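Local atomic coordinates of putative fimbrium tip subunit Fim1C (PDB entry 4EPS), a protein that is probably a component of the fimbrium tip, the end of filamentous surface appendages that mediate cell adhesion and biofilm formation. Residues G271-A276 against D291-I296; R326-C331 against I425-Y430; M337-E342 against I456-K461; I465-W470 against T501-F506. All blocks are in the same frame, centred on the assembly; numbering follows the deposited sequence.

Contact 1: G271-A276 against D291-I296; sequences GDYYYA and DNCIGI
Ile-296, Tyr-274 and Ile-294 lose the most surface here, and all three sit on a pair of antiparallel strands interrupted by a classic beta bulge. The evidence for the bulge is the carbonyl oxygen of Tyr-274, which accepts from two successive residues: Ile-294 N at 2.9 Å, and Gly-295 N through a weak bond. The return bond, Tyr-274 N to Gly-295 O, is also 2.9 Å long. Beyond the bulge the pairing resumes with Ala-276 N to Asn-292 O (2.8 Å).

The side chains follow this register. Ile-296 lies alongside Tyr-273, its CD1 3.5 Å from ring atom CD1 of the tyrosine, while its CG2 branch, anti to the backbone N, reaches Gly-271 CA at 3.6 Å. Ile-294 runs beside Tyr-274 and meets the edge of that ring, its CD1 3.8 Å from Tyr-274 CD2. Next to the bulge, Cys-293 SG stands above one face of the Tyr-275 ring at some distance, 4.5 Å from the centroid and offset toward the rim, and Asp-291 O lies at the ring edge. Replacing Tyr-275 by an alanine would probably leave Cys-293 without its aromatic partner and Ala-289 O without the phenol hydroxyl that bonds to it.

Strand 273-275 lies between strands 280-281 and 293-300, and the latter passes on to 334-338; Tyr-273 and Ile-296 also touch helix 446-458, while Tyr-274 meets Phe-510 on the other face.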
loop_
_atom_site.group_PDB
_atom_site.type_symbol
_atom_site.label_atom_id
_atom_site.label_comp_id
_atom_site.label_asym_id
_atom_site.label_seq_id
_atom_site.Cartn_x
_atom_site.Cartn_y
_atom_site.Cartn_z
ATOM N N GLY A 271 3.541 4.779 16.266
ATOM C CA GLY A 271 4.825 4.133 16.499
ATOM C C GLY A 271 5.820 4.373 15.378
ATOM O O GLY A 271 7.000 4.051 15.529
ATOM N N ASP A 272 5.375 4.932 14.232
ATOM C CA ASP A 272 6.316 5.220 13.147
ATOM C C ASP A 272 7.325 6.310 13.582
ATOM O O ASP A 272 6.972 7.191 14.376
ATOM C CB ASP A 272 5.598 5.675 11.879
ATOM C CG ASP A 272 4.867 4.585 11.094
ATOM O OD1 ASP A 272 4.994 3.375 11.467
ATOM O OD2 ASP A 272 4.178 4.932 10.121
ATOM N N TYR A 273 8.558 6.238 13.076
ATOM C CA TYR A 273 9.626 7.210 13.400
ATOM C C TYR A 273 9.486 8.437 12.501
ATOM O O TYR A 273 9.344 8.303 11.281
ATOM C CB TYR A 273 11.039 6.560 13.245
ATOM C CG TYR A 273 11.222 5.375 14.169
ATOM C CD1 TYR A 273 11.621 5.555 15.495
ATOM C CD2 TYR A 273 11.024 4.071 13.713
ATOM C CE1 TYR A 273 11.791 4.466 16.352
ATOM C CE2 TYR A 273 11.161 2.975 14.568
ATOM C CZ TYR A 273 11.566 3.175 15.878
ATOM O OH TYR A 273 11.712 2.098 16.717
ATOM N N TYR A 274 9.535 9.629 13.102
ATOM C CA TYR A 274 9.347 10.904 12.418
ATOM C C TYR A 274 10.641 11.707 12.415
ATOM O O TYR A 274 11.307 11.834 13.445
ATOM C CB TYR A 274 8.209 11.711 13.107
ATOM C CG TYR A 274 7.680 12.810 12.206
ATOM C CD1 TYR A 274 6.764 12.529 11.197
ATOM C CD2 TYR A 274 8.110 14.131 12.355
ATOM C CE1 TYR A 274 6.265 13.537 10.375
ATOM C CE2 TYR A 274 7.619 15.146 11.535
ATOM C CZ TYR A 274 6.698 14.842 10.547
ATOM O OH TYR A 274 6.230 15.827 9.716
ATOM N N TYR A 275 11.009 12.240 11.245
ATOM C CA TYR A 275 12.304 12.908 11.062
ATOM C C TYR A 275 12.198 14.416 10.780
ATOM O O TYR A 275 11.148 14.910 10.406
ATOM C CB TYR A 275 13.092 12.186 9.933
ATOM C CG TYR A 275 13.547 10.821 10.404
ATOM C CD1 TYR A 275 12.688 9.720 10.357
ATOM C CD2 TYR A 275 14.810 10.642 10.979
ATOM C CE1 TYR A 275 13.048 8.494 10.921
ATOM C CE2 TYR A 275 15.197 9.404 11.502
ATOM C CZ TYR A 275 14.312 8.334 11.469
ATOM O OH TYR A 275 14.674 7.125 12.013
ATOM N N ALA A 276 13.316 15.138 10.971
ATOM C CA ALA A 276 13.430 16.590 10.807
ATOM C C ALA A 276 12.993 17.095 9.414
ATOM O O ALA A 276 12.521 18.229 9.301
ATOM C CB ALA A 276 14.855 17.034 11.104
ATOM N N ASP A 291 19.882 9.726 13.858
ATOM C CA ASP A 291 20.151 11.026 13.245
ATOM C C ASP A 291 18.913 11.658 12.670
ATOM O O ASP A 291 18.204 11.033 11.871
ATOM C CB ASP A 291 21.227 10.944 12.128
ATOM C CG ASP A 291 22.661 10.792 12.616
ATOM O OD1 ASP A 291 22.882 10.832 13.856
ATOM O OD2 ASP A 291 23.564 10.616 11.758
ATOM N N ASN A 292 18.665 12.927 13.069
ATOM C CA ASN A 292 17.539 13.747 12.633
ATOM C C ASN A 292 16.164 13.160 13.019
ATOM O O ASN A 292 15.155 13.689 12.556
ATOM C CB ASN A 292 17.594 14.017 11.124
ATOM C CG ASN A 292 18.796 14.854 10.731
ATOM O OD1 ASN A 292 19.616 14.451 9.913
ATOM N ND2 ASN A 292 18.977 15.989 11.381
ATOM N N CYS A 293 16.110 12.128 13.884
ATOM C CA CYS A 293 14.801 11.625 14.357
ATOM C C CYS A 293 14.307 12.634 15.400
ATOM O O CYS A 293 15.079 12.992 16.309
ATOM C CB CYS A 293 14.881 10.213 14.938
ATOM S SG CYS A 293 13.259 9.537 15.418
ATOM N N ILE A 294 13.090 13.157 15.234
ATOM C CA ILE A 294 12.605 14.202 16.170
ATOM C C ILE A 294 11.422 13.720 17.007
ATOM O O ILE A 294 11.052 14.382 17.992
ATOM C CB ILE A 294 12.262 15.522 15.432
ATOM C CG1 ILE A 294 11.090 15.334 14.442
ATOM C CG2 ILE A 294 13.540 16.113 14.734
ATOM C CD1 ILE A 294 10.491 16.658 13.873
ATOM N N GLY A 295 10.820 12.602 16.620
ATOM C CA GLY A 295 9.664 12.121 17.381
ATOM C C GLY A 295 9.088 10.825 16.855
ATOM O O GLY A 295 9.659 10.200 15.948
ATOM N N ILE A 296 7.985 10.403 17.472
ATOM C CA ILE A 296 7.240 9.185 17.122
ATOM C C ILE A 296 5.801 9.578 16.780
ATOM O O ILE A 296 5.168 10.333 17.519
ATOM C CB ILE A 296 7.258 8.170 18.333
ATOM C CG1 ILE A 296 8.723 7.795 18.784
ATOM C CG2 ILE A 296 6.425 6.916 18.039
ATOM C CD1 ILE A 296 9.612 7.242 17.788
#

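Contact 2: R326-C331 against I425-Y430; sequences RSHPNC and ITTGWY
His-328 reaches across to Thr-427 with its imidazole, and the side chain can be followed outward atom by atom. From CB, the torsion chi1 of -63° sets CG anti to the carbonyl carbon and turns the ring toward the 425-430 loop. CG then lies 4.0 Å from Thr-427 CA. On one branch ND1 looks toward the methyl CG2 of Thr-427, and CE1 has Thr-427 CA at 3.8 Å. On the other, CD2 approaches Thr-426 O to 3.5 Å and NE2 follows close by. That Thr-427 CA is roughly equidistant from all five ring atoms shows it to be centred over the face: it stands 3.7 Å from the centroid and only 5° off the ring normal, a CH-pi contact.

Cys-331 adds a second point of touch. Its SG comes 3.3 Å from Ile-425 O and packs against Thr-426 CA, with the Thr-427 methyl also near. The cysteine is brought there by a type I beta turn from His-328 to Cys-331, closed by Cys-331 N to His-328 O at 3.0 Å; one turn therefore presents both side chains to the same loop.

The loop has its own supports. Thr-427 OG1 donates to Gly-428 O at 2.7 Å, on a lone pair, and is bonded as well to Gly-509 N, while Thr-426 OG1 is held by Pro-423 O. Tyr-390 of helix 389-403 meets His-328 ring to ring at about a right angle. The whole is a loop-to-loop contact, with the type I turn that follows helix 323-327 laid against the loop preceding helix 434-438.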
loop_
_atom_site.group_PDB
_atom_site.type_symbol
_atom_site.label_atom_id
_atom_site.label_comp_id
_atom_site.label_asym_id
_atom_site.label_seq_id
_atom_site.Cartn_x
_atom_site.Cartn_y
_atom_site.Cartn_z
ATOM N N ARG A 326 -7.203 26.952 10.235
ATOM C CA ARG A 326 -6.861 28.261 9.682
ATOM C C ARG A 326 -5.341 28.415 9.415
ATOM O O ARG A 326 -4.958 28.844 8.325
ATOM C CB ARG A 326 -7.364 29.332 10.657
ATOM C CG ARG A 326 -7.289 30.761 10.168
ATOM C CD ARG A 326 -8.184 31.636 11.023
ATOM N NE ARG A 326 -7.761 31.653 12.426
ATOM C CZ ARG A 326 -8.552 31.379 13.457
ATOM N NH1 ARG A 326 -9.825 31.053 13.261
ATOM N NH2 ARG A 326 -8.080 31.438 14.694
ATOM N N SER A 327 -4.478 28.037 10.382
ATOM C CA SER A 327 -3.036 28.245 10.250
ATOM C C SER A 327 -2.266 27.130 9.544
ATOM O O SER A 327 -1.210 27.423 8.987
ATOM C CB SER A 327 -2.403 28.480 11.616
ATOM O OG SER A 327 -3.061 29.544 12.285
ATOM N N HIS A 328 -2.720 25.854 9.631
ATOM C CA HIS A 328 -1.982 24.743 9.034
ATOM C C HIS A 328 -2.984 23.790 8.413
ATOM O O HIS A 328 -3.111 22.650 8.880
ATOM C CB HIS A 328 -1.090 24.043 10.092
ATOM C CG HIS A 328 -0.029 24.931 10.658
ATOM N ND1 HIS A 328 -0.208 25.593 11.865
ATOM C CD2 HIS A 328 1.170 25.285 10.139
ATOM C CE1 HIS A 328 0.895 26.306 12.055
ATOM N NE2 HIS A 328 1.755 26.161 11.042
ATOM N N PRO A 329 -3.717 24.236 7.350
ATOM C CA PRO A 329 -4.781 23.389 6.767
ATOM C C PRO A 329 -4.305 22.076 6.164
ATOM O O PRO A 329 -5.119 21.187 5.924
ATOM C CB PRO A 329 -5.380 24.288 5.667
ATOM C CG PRO A 329 -4.279 25.257 5.329
ATOM C CD PRO A 329 -3.651 25.546 6.655
ATOM N N ASN A 330 -3.002 21.957 5.919
ATOM C CA ASN A 330 -2.474 20.742 5.320
ATOM C C ASN A 330 -2.130 19.673 6.390
ATOM O O ASN A 330 -1.901 18.521 6.037
ATOM C CB ASN A 330 -1.256 21.086 4.442
ATOM C CG ASN A 330 -1.495 22.256 3.484
ATOM O OD1 ASN A 330 -2.581 22.428 2.910
ATOM N ND2 ASN A 330 -0.474 23.074 3.259
ATOM N N CYS A 331 -2.154 20.027 7.690
ATOM C CA CYS A 331 -1.809 19.063 8.761
ATOM C C CYS A 331 -3.000 18.187 9.162
ATOM O O CYS A 331 -3.590 18.350 10.219
ATOM C CB CYS A 331 -1.199 19.809 9.949
ATOM S SG CYS A 331 0.397 20.590 9.570
ATOM N N ILE A 425 6.561 22.152 7.178
ATOM C CA ILE A 425 5.215 21.717 6.778
ATOM C C ILE A 425 4.323 21.337 7.981
ATOM O O ILE A 425 3.147 21.054 7.785
ATOM C CB ILE A 425 5.297 20.541 5.776
ATOM C CG1 ILE A 425 6.074 19.325 6.374
ATOM C CG2 ILE A 425 5.906 21.051 4.427
ATOM C CD1 ILE A 425 5.987 18.037 5.580
ATOM N N THR A 426 4.875 21.313 9.186
ATOM C CA THR A 426 4.106 20.946 10.397
ATOM C C THR A 426 3.639 22.176 11.180
ATOM O O THR A 426 3.994 23.311 10.856
ATOM C CB THR A 426 4.963 20.034 11.321
ATOM O OG1 THR A 426 5.999 20.806 11.957
ATOM C CG2 THR A 426 5.524 18.816 10.588
ATOM N N THR A 427 2.883 21.934 12.281
ATOM C CA THR A 427 2.412 23.003 13.150
ATOM C C THR A 427 3.543 23.643 13.940
ATOM O O THR A 427 3.373 24.736 14.472
ATOM C CB THR A 427 1.411 22.405 14.196
ATOM O OG1 THR A 427 2.098 21.419 14.984
ATOM C CG2 THR A 427 0.169 21.801 13.568
ATOM N N GLY A 428 4.630 22.904 14.124
ATOM C CA GLY A 428 5.669 23.250 15.073
ATOM C C GLY A 428 5.263 22.604 16.403
ATOM O O GLY A 428 4.136 22.103 16.545
ATOM N N TRP A 429 6.167 22.581 17.367
ATOM C CA TRP A 429 5.941 21.939 18.668
ATOM C C TRP A 429 5.003 22.754 19.591
ATOM O O TRP A 429 5.130 23.985 19.694
ATOM C CB TRP A 429 7.281 21.726 19.404
ATOM C CG TRP A 429 8.244 20.783 18.723
ATOM C CD1 TRP A 429 9.499 21.085 18.258
ATOM C CD2 TRP A 429 8.054 19.376 18.482
ATOM N NE1 TRP A 429 10.096 19.957 17.748
ATOM C CE2 TRP A 429 9.232 18.894 17.864
ATOM C CE3 TRP A 429 7.006 18.469 18.745
ATOM C CZ2 TRP A 429 9.392 17.552 17.503
ATOM C CZ3 TRP A 429 7.157 17.142 18.368
ATOM C CH2 TRP A 429 8.340 16.689 17.764
ATOM N N TYR A 430 4.130 22.055 20.320
ATOM C CA TYR A 430 3.263 22.699 21.318
ATOM C C TYR A 430 3.044 21.745 22.504
ATOM O O TYR A 430 3.194 20.536 22.359
ATOM C CB TYR A 430 1.911 23.157 20.719
ATOM C CG TYR A 430 1.102 22.042 20.089
ATOM C CD1 TYR A 430 0.259 21.233 20.864
ATOM C CD2 TYR A 430 1.240 21.736 18.737
ATOM C CE1 TYR A 430 -0.433 20.162 20.298
ATOM C CE2 TYR A 430 0.531 20.686 18.159
ATOM C CZ TYR A 430 -0.297 19.899 18.944
ATOM O OH TYR A 430 -0.998 18.886 18.358
#

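Contact 3: M337-E342 against I456-K461; sequences MSLYTE and IKVSDK
Leu-339 and Val-458 cross at about a right angle where the segment leaving strand 334-338 of the antiparallel sheet meets the end of helix 446-458. Both leucine methyls straddle one valine branch: Val-458 CG2 is 3.8 Å from Leu-339 CD2 and equally far from CD1. A chi1 of -72° in Val-458 sets CG2 between the backbone N and the carbonyl carbon, facing the leucine. Cys-293 of the neighbouring strand touches both residues.

Farther on, Lys-461 runs out extended beyond CG, oblique to Thr-341, whose CG2 rests 3.6 Å from Lys-461 CD. Its ammonium has two partners: NZ donates to Thr-341 O at 2.9 Å, nearly along the C=O axis, and forms a salt bridge with Glu-342 OE2 at 3.3 Å. The glutamate approaches about perpendicular to the lysine, its chain bent at chi2. Thr-341 O and Glu-342 OE2 are two acceptors only 3.2 Å apart, and the ammonium that meets both probably offsets their repulsion.

In the conformer described, Ser-459 OG accepts from Lys-461 N at 3.1 Å, an ST turn that the second deposited conformer of the serine leaves doubtful. A water joins the segments, donating to Leu-339 O and to Lys-461 O, each 2.7 Å away.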
loop_
_atom_site.group_PDB
_atom_site.type_symbol
_atom_site.label_atom_id
_atom_site.label_comp_id
_atom_site.label_asym_id
_atom_site.label_seq_id
_atom_site.Cartn_x
_atom_site.Cartn_y
_atom_site.Cartn_z
HETATM N N MSE A 337 4.749 12.834 18.803
HETATM C CA MSE A 337 5.253 13.189 20.130
HETATM C C MSE A 337 6.779 13.304 20.063
HETATM O O MSE A 337 7.447 12.423 19.525
HETATM C CB MSE A 337 4.848 12.161 21.187
HETATM C CG MSE A 337 5.255 12.616 22.599
HETATM SE SE MSE A 337 4.720 11.303 23.917
HETATM C CE MSE A 337 5.883 9.887 23.337
ATOM N N SER A 338 7.318 14.335 20.691
ATOM C CA SER A 338 8.742 14.625 20.736
ATOM C C SER A 338 9.547 13.533 21.422
ATOM O O SER A 338 9.087 12.989 22.416
ATOM C CB SER A 338 8.961 15.932 21.520
ATOM O OG SER A 338 8.623 15.787 22.912
ATOM N N LEU A 339 10.796 13.291 20.956
ATOM C CA LEU A 339 11.770 12.496 21.727
ATOM C C LEU A 339 12.201 13.326 22.946
ATOM O O LEU A 339 12.696 12.793 23.945
ATOM C CB LEU A 339 13.024 12.183 20.885
ATOM C CG LEU A 339 12.806 11.374 19.601
ATOM C CD1 LEU A 339 14.153 10.923 19.008
ATOM C CD2 LEU A 339 11.926 10.160 19.849
ATOM N N TYR A 340 12.099 14.648 22.802
ATOM C CA TYR A 340 12.440 15.596 23.868
ATOM C C TYR A 340 11.598 15.368 25.102
ATOM O O TYR A 340 10.373 15.202 25.005
ATOM C CB TYR A 340 12.219 17.042 23.379
ATOM C CG TYR A 340 12.474 18.115 24.430
ATOM C CD1 TYR A 340 11.475 18.491 25.334
ATOM C CD2 TYR A 340 13.721 18.725 24.549
ATOM C CE1 TYR A 340 11.716 19.439 26.332
ATOM C CE2 TYR A 340 13.959 19.708 25.515
ATOM C CZ TYR A 340 12.954 20.055 26.407
ATOM O OH TYR A 340 13.175 21.010 27.363
ATOM N N THR A 341 12.236 15.398 26.276
ATOM C CA THR A 341 11.496 15.367 27.548
ATOM C C THR A 341 12.370 15.973 28.651
ATOM O O THR A 341 13.559 15.660 28.760
ATOM C CB THR A 341 10.925 13.993 27.940
ATOM O OG1 THR A 341 10.113 14.157 29.113
ATOM C CG2 THR A 341 12.007 12.914 28.190
ATOM N N GLU A 342 11.767 16.846 29.450
ATOM C CA GLU A 342 12.414 17.473 30.609
ATOM C C GLU A 342 11.361 17.714 31.643
ATOM O O GLU A 342 10.178 17.697 31.305
ATOM C CB GLU A 342 13.096 18.820 30.245
ATOM C CG GLU A 342 14.294 18.768 29.304
ATOM C CD GLU A 342 15.498 17.918 29.675
ATOM O OE1 GLU A 342 15.769 17.746 30.885
ATOM O OE2 GLU A 342 16.180 17.436 28.742
ATOM N N ILE A 456 12.817 3.934 22.987
ATOM C CA ILE A 456 14.067 3.327 23.489
ATOM C C ILE A 456 15.074 2.999 22.353
ATOM O O ILE A 456 16.258 2.849 22.626
ATOM C CB ILE A 456 13.741 2.078 24.373
ATOM C CG1 ILE A 456 14.931 1.670 25.309
ATOM C CG2 ILE A 456 13.245 0.893 23.563
ATOM C CD1 ILE A 456 15.276 2.706 26.449
ATOM N N LYS A 457 14.618 2.917 21.089
ATOM C CA LYS A 457 15.508 2.620 19.954
ATOM C C LYS A 457 16.184 3.872 19.409
ATOM O O LYS A 457 17.185 3.756 18.707
ATOM C CB LYS A 457 14.719 1.932 18.826
ATOM C CG LYS A 457 14.157 0.580 19.240
ATOM C CD LYS A 457 13.816 -0.267 18.030
ATOM C CE LYS A 457 13.116 -1.537 18.431
ATOM N NZ LYS A 457 12.476 -2.188 17.256
ATOM N N VAL A 458 15.632 5.075 19.686
ATOM C CA VAL A 458 16.176 6.332 19.124
ATOM C C VAL A 458 16.502 7.400 20.184
ATOM O O VAL A 458 16.911 8.519 19.828
ATOM C CB VAL A 458 15.233 6.958 18.064
ATOM C CG1 VAL A 458 15.232 6.136 16.765
ATOM C CG2 VAL A 458 13.813 7.139 18.612
ATOM N N SER A 459 16.293 7.072 21.438
ATOM C CA SER A 459 16.503 7.984 22.568
ATOM C C SER A 459 16.915 7.189 23.795
ATOM O O SER A 459 16.657 5.973 23.847
ATOM C CB SER A 459 15.205 8.758 22.844
ATOM O OG SER A 459 15.221 9.553 24.018
ATOM N N ASP A 460 17.481 7.877 24.807
ATOM C CA ASP A 460 17.842 7.215 26.053
ATOM C C ASP A 460 16.709 7.386 27.077
ATOM O O ASP A 460 16.792 6.848 28.175
ATOM C CB ASP A 460 19.190 7.749 26.579
ATOM C CG ASP A 460 20.364 7.353 25.686
ATOM O OD1 ASP A 460 20.383 6.191 25.200
ATOM O OD2 ASP A 460 21.236 8.207 25.445
ATOM N N LYS A 461 15.626 8.094 26.691
ATOM C CA LYS A 461 14.489 8.322 27.592
ATOM C C LYS A 461 13.180 7.779 27.046
ATOM O O LYS A 461 12.871 7.963 25.871
ATOM C CB LYS A 461 14.321 9.826 27.849
ATOM C CG LYS A 461 15.502 10.485 28.554
ATOM C CD LYS A 461 15.519 11.983 28.332
ATOM C CE LYS A 461 16.202 12.715 29.460
ATOM N NZ LYS A 461 15.968 14.180 29.374
HETATM O O HOH W 1 12.212 10.177 24.490
#

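Contact 4: I465-W470 against T501-F506; sequences ISATYW and TYTYRF
Thr-503 is bonded through its N and O to Thr-468 and Trp-470, the residues flanking Tyr-469, with which it forms a single bridge. Trp-470 N donates to Thr-503 O at 2.9 Å, and Thr-503 N donates to Thr-468 O at the same length. Two waters extend the polar link: one joins Thr-468 N to Thr-503 OG1, the other Trp-470 O to Arg-505 N. The Tyr-469 hydroxyl bonds to Asp-464 O.

Aromatic contacts come next. Trp-470 lies between two tyrosines in an aromatic cluster. Tyr-502 turns its edge to one face of the indole, in an edge-to-face pair with centroids 4.8 Å apart and planes at 82°; its CD2 is 3.4 Å from Trp-470 CH2. Tyr-502 CB sits over the five-membered ring as a CH-pi contact, 3.7 Å from the centroid. On the opposite side Tyr-504 meets the indole obliquely, with planes at 41°, and Trp-470 CD1 stands over the centre of the phenol face. A leucine in place of Trp-470 would probably leave a gap between the two tyrosines and deprive Gly-344 O of the indole N-H that bonds to it.

This bridge joins two antiparallel sheets: strand 469-474 borders the three-stranded one, and strand 502-509 belongs to the six-stranded one.

Apolar contacts flank the cluster. Thr-468 runs beside Tyr-502, its CG2 3.5 Å from Tyr-502 CD1. With chi1 at -58°, Thr-503 CG2 stands anti to the backbone N and lies 3.5 Å from Tyr-469 CE2.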
loop_
_atom_site.group_PDB
_atom_site.type_symbol
_atom_site.label_atom_id
_atom_site.label_comp_id
_atom_site.label_asym_id
_atom_site.label_seq_id
_atom_site.Cartn_x
_atom_site.Cartn_y
_atom_site.Cartn_z
ATOM N N ILE A 465 5.506 5.698 32.736
ATOM C CA ILE A 465 4.064 5.522 32.977
ATOM C C ILE A 465 3.650 6.055 34.374
ATOM O O ILE A 465 2.481 6.360 34.550
ATOM C CB ILE A 465 3.657 4.029 32.804
ATOM C CG1 ILE A 465 2.143 3.871 32.574
ATOM C CG2 ILE A 465 4.208 3.119 33.960
ATOM C CD1 ILE A 465 1.629 2.416 32.253
ATOM N N SER A 466 4.596 6.164 35.339
ATOM C CA SER A 466 4.304 6.627 36.704
ATOM C C SER A 466 4.527 8.143 36.856
ATOM O O SER A 466 4.284 8.693 37.932
ATOM C CB SER A 466 5.171 5.872 37.715
ATOM O OG SER A 466 6.549 6.132 37.504
ATOM N N ALA A 467 4.997 8.826 35.791
ATOM C CA ALA A 467 5.239 10.269 35.856
ATOM C C ALA A 467 3.928 11.073 35.675
ATOM O O ALA A 467 2.887 10.520 35.313
ATOM C CB ALA A 467 6.248 10.680 34.792
ATOM N N THR A 468 4.004 12.382 35.938
ATOM C CA THR A 468 2.883 13.312 35.820
ATOM C C THR A 468 3.249 14.276 34.720
ATOM O O THR A 468 4.345 14.819 34.743
ATOM C CB THR A 468 2.599 13.993 37.162
ATOM O OG1 THR A 468 2.237 12.970 38.105
ATOM C CG2 THR A 468 1.438 15.000 37.052
ATOM N N TYR A 469 2.335 14.505 33.767
ATOM C CA TYR A 469 2.656 15.297 32.585
ATOM C C TYR A 469 1.881 16.599 32.490
ATOM O O TYR A 469 0.665 16.608 32.686
ATOM C CB TYR A 469 2.394 14.445 31.309
ATOM C CG TYR A 469 3.301 13.238 31.241
ATOM C CD1 TYR A 469 2.990 12.066 31.930
ATOM C CD2 TYR A 469 4.529 13.300 30.575
ATOM C CE1 TYR A 469 3.861 10.965 31.922
ATOM C CE2 TYR A 469 5.402 12.211 30.564
ATOM C CZ TYR A 469 5.066 11.047 31.243
ATOM O OH TYR A 469 5.934 9.970 31.239
ATOM N N TRP A 470 2.573 17.692 32.159
ATOM C CA TRP A 470 1.890 18.965 31.934
ATOM C C TRP A 470 0.977 18.920 30.723
ATOM O O TRP A 470 1.365 18.358 29.701
ATOM C CB TRP A 470 2.912 20.069 31.590
ATOM C CG TRP A 470 3.745 20.565 32.724
ATOM C CD1 TRP A 470 5.102 20.481 32.828
ATOM C CD2 TRP A 470 3.299 21.352 33.843
ATOM N NE1 TRP A 470 5.538 21.155 33.942
ATOM C CE2 TRP A 470 4.451 21.686 34.600
ATOM C CE3 TRP A 470 2.033 21.771 34.304
ATOM C CZ2 TRP A 470 4.381 22.433 35.785
ATOM C CZ3 TRP A 470 1.963 22.527 35.478
ATOM C CH2 TRP A 470 3.126 22.852 36.204
ATOM N N THR A 501 6.602 21.211 39.615
ATOM C CA THR A 501 7.477 20.637 38.591
ATOM C C THR A 501 6.872 19.347 38.075
ATOM O O THR A 501 6.701 18.409 38.853
ATOM C CB THR A 501 8.897 20.401 39.164
ATOM O OG1 THR A 501 9.458 21.660 39.533
ATOM C CG2 THR A 501 9.828 19.713 38.158
ATOM N N TYR A 502 6.549 19.301 36.773
ATOM C CA TYR A 502 6.029 18.088 36.142
ATOM C C TYR A 502 6.793 17.838 34.823
ATOM O O TYR A 502 7.689 18.607 34.466
ATOM C CB TYR A 502 4.505 18.142 35.918
ATOM C CG TYR A 502 3.697 18.424 37.169
ATOM C CD1 TYR A 502 3.582 17.471 38.186
ATOM C CD2 TYR A 502 3.076 19.650 37.356
ATOM C CE1 TYR A 502 2.808 17.720 39.328
ATOM C CE2 TYR A 502 2.322 19.920 38.504
ATOM C CZ TYR A 502 2.214 18.962 39.495
ATOM O OH TYR A 502 1.479 19.265 40.623
ATOM N N THR A 503 6.427 16.773 34.111
ATOM C CA THR A 503 7.145 16.355 32.902
ATOM C C THR A 503 6.542 16.933 31.653
ATOM O O THR A 503 5.317 16.918 31.469
ATOM C CB THR A 503 7.175 14.817 32.816
ATOM O OG1 THR A 503 7.797 14.335 34.000
ATOM C CG2 THR A 503 7.968 14.307 31.606
ATOM N N TYR A 504 7.422 17.388 30.770
ATOM C CA TYR A 504 7.046 17.851 29.442
ATOM C C TYR A 504 7.261 16.796 28.366
ATOM O O TYR A 504 8.323 16.179 28.297
ATOM C CB TYR A 504 7.919 19.054 29.041
ATOM C CG TYR A 504 7.514 20.359 29.677
ATOM C CD1 TYR A 504 6.522 21.151 29.111
ATOM C CD2 TYR A 504 8.181 20.845 30.802
ATOM C CE1 TYR A 504 6.172 22.378 29.666
ATOM C CE2 TYR A 504 7.831 22.067 31.373
ATOM C CZ TYR A 504 6.839 22.837 30.790
ATOM O OH TYR A 504 6.488 24.041 31.327
ATOM N N ARG A 505 6.288 16.677 27.480
ATOM C CA ARG A 505 6.375 16.016 26.169
ATOM C C ARG A 505 5.714 16.992 25.197
ATOM O O ARG A 505 4.685 17.570 25.546
ATOM C CB ARG A 505 5.676 14.645 26.141
ATOM C CG ARG A 505 6.469 13.520 26.798
ATOM C CD ARG A 505 7.554 12.983 25.861
ATOM N NE ARG A 505 8.364 11.985 26.559
ATOM C CZ ARG A 505 9.298 11.239 25.988
ATOM N NH1 ARG A 505 9.564 11.368 24.689
ATOM N NH2 ARG A 505 10.009 10.391 26.715
ATOM N N PHE A 506 6.330 17.264 24.061
ATOM C CA PHE A 506 5.730 18.165 23.084
ATOM C C PHE A 506 5.119 17.358 21.968
ATOM O O PHE A 506 5.538 16.231 21.692
ATOM C CB PHE A 506 6.776 19.161 22.532
ATOM C CG PHE A 506 7.097 20.210 23.572
ATOM C CD1 PHE A 506 8.083 19.982 24.537
ATOM C CD2 PHE A 506 6.400 21.414 23.606
ATOM C CE1 PHE A 506 8.345 20.938 25.536
ATOM C CE2 PHE A 506 6.671 22.372 24.599
ATOM C CZ PHE A 506 7.614 22.110 25.577
HETATM O O HOH W 2 6.710 13.857 36.748
HETATM O O HOH W 3 3.742 17.500 28.526
#

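Contacts 1, 3 and 4 reach one six-stranded antiparallel sheet, in which 273-275, 293-300, 334-338 and 502-509 are successive neighbours. Contacts 1 and 3, with centres about 10 Å apart, meet where Ile-296 and Met-337 pair; contacts 3 and 4, about 13 Å apart, meet at Ser-338 and Phe-506. Contact 2, about 17 Å from contact 1, lies in loops, yet Trp-429 packs on Ser-338 and Tyr-430 on Phe-506. Along the chain contact 1 closes first, contacts 2 and 3 then alternate their segments, and contact 4 closes last. The C-terminal strand 502-509 thus lies between 334-338 and 342-344, bringing distant parts of the sequence into one sheet.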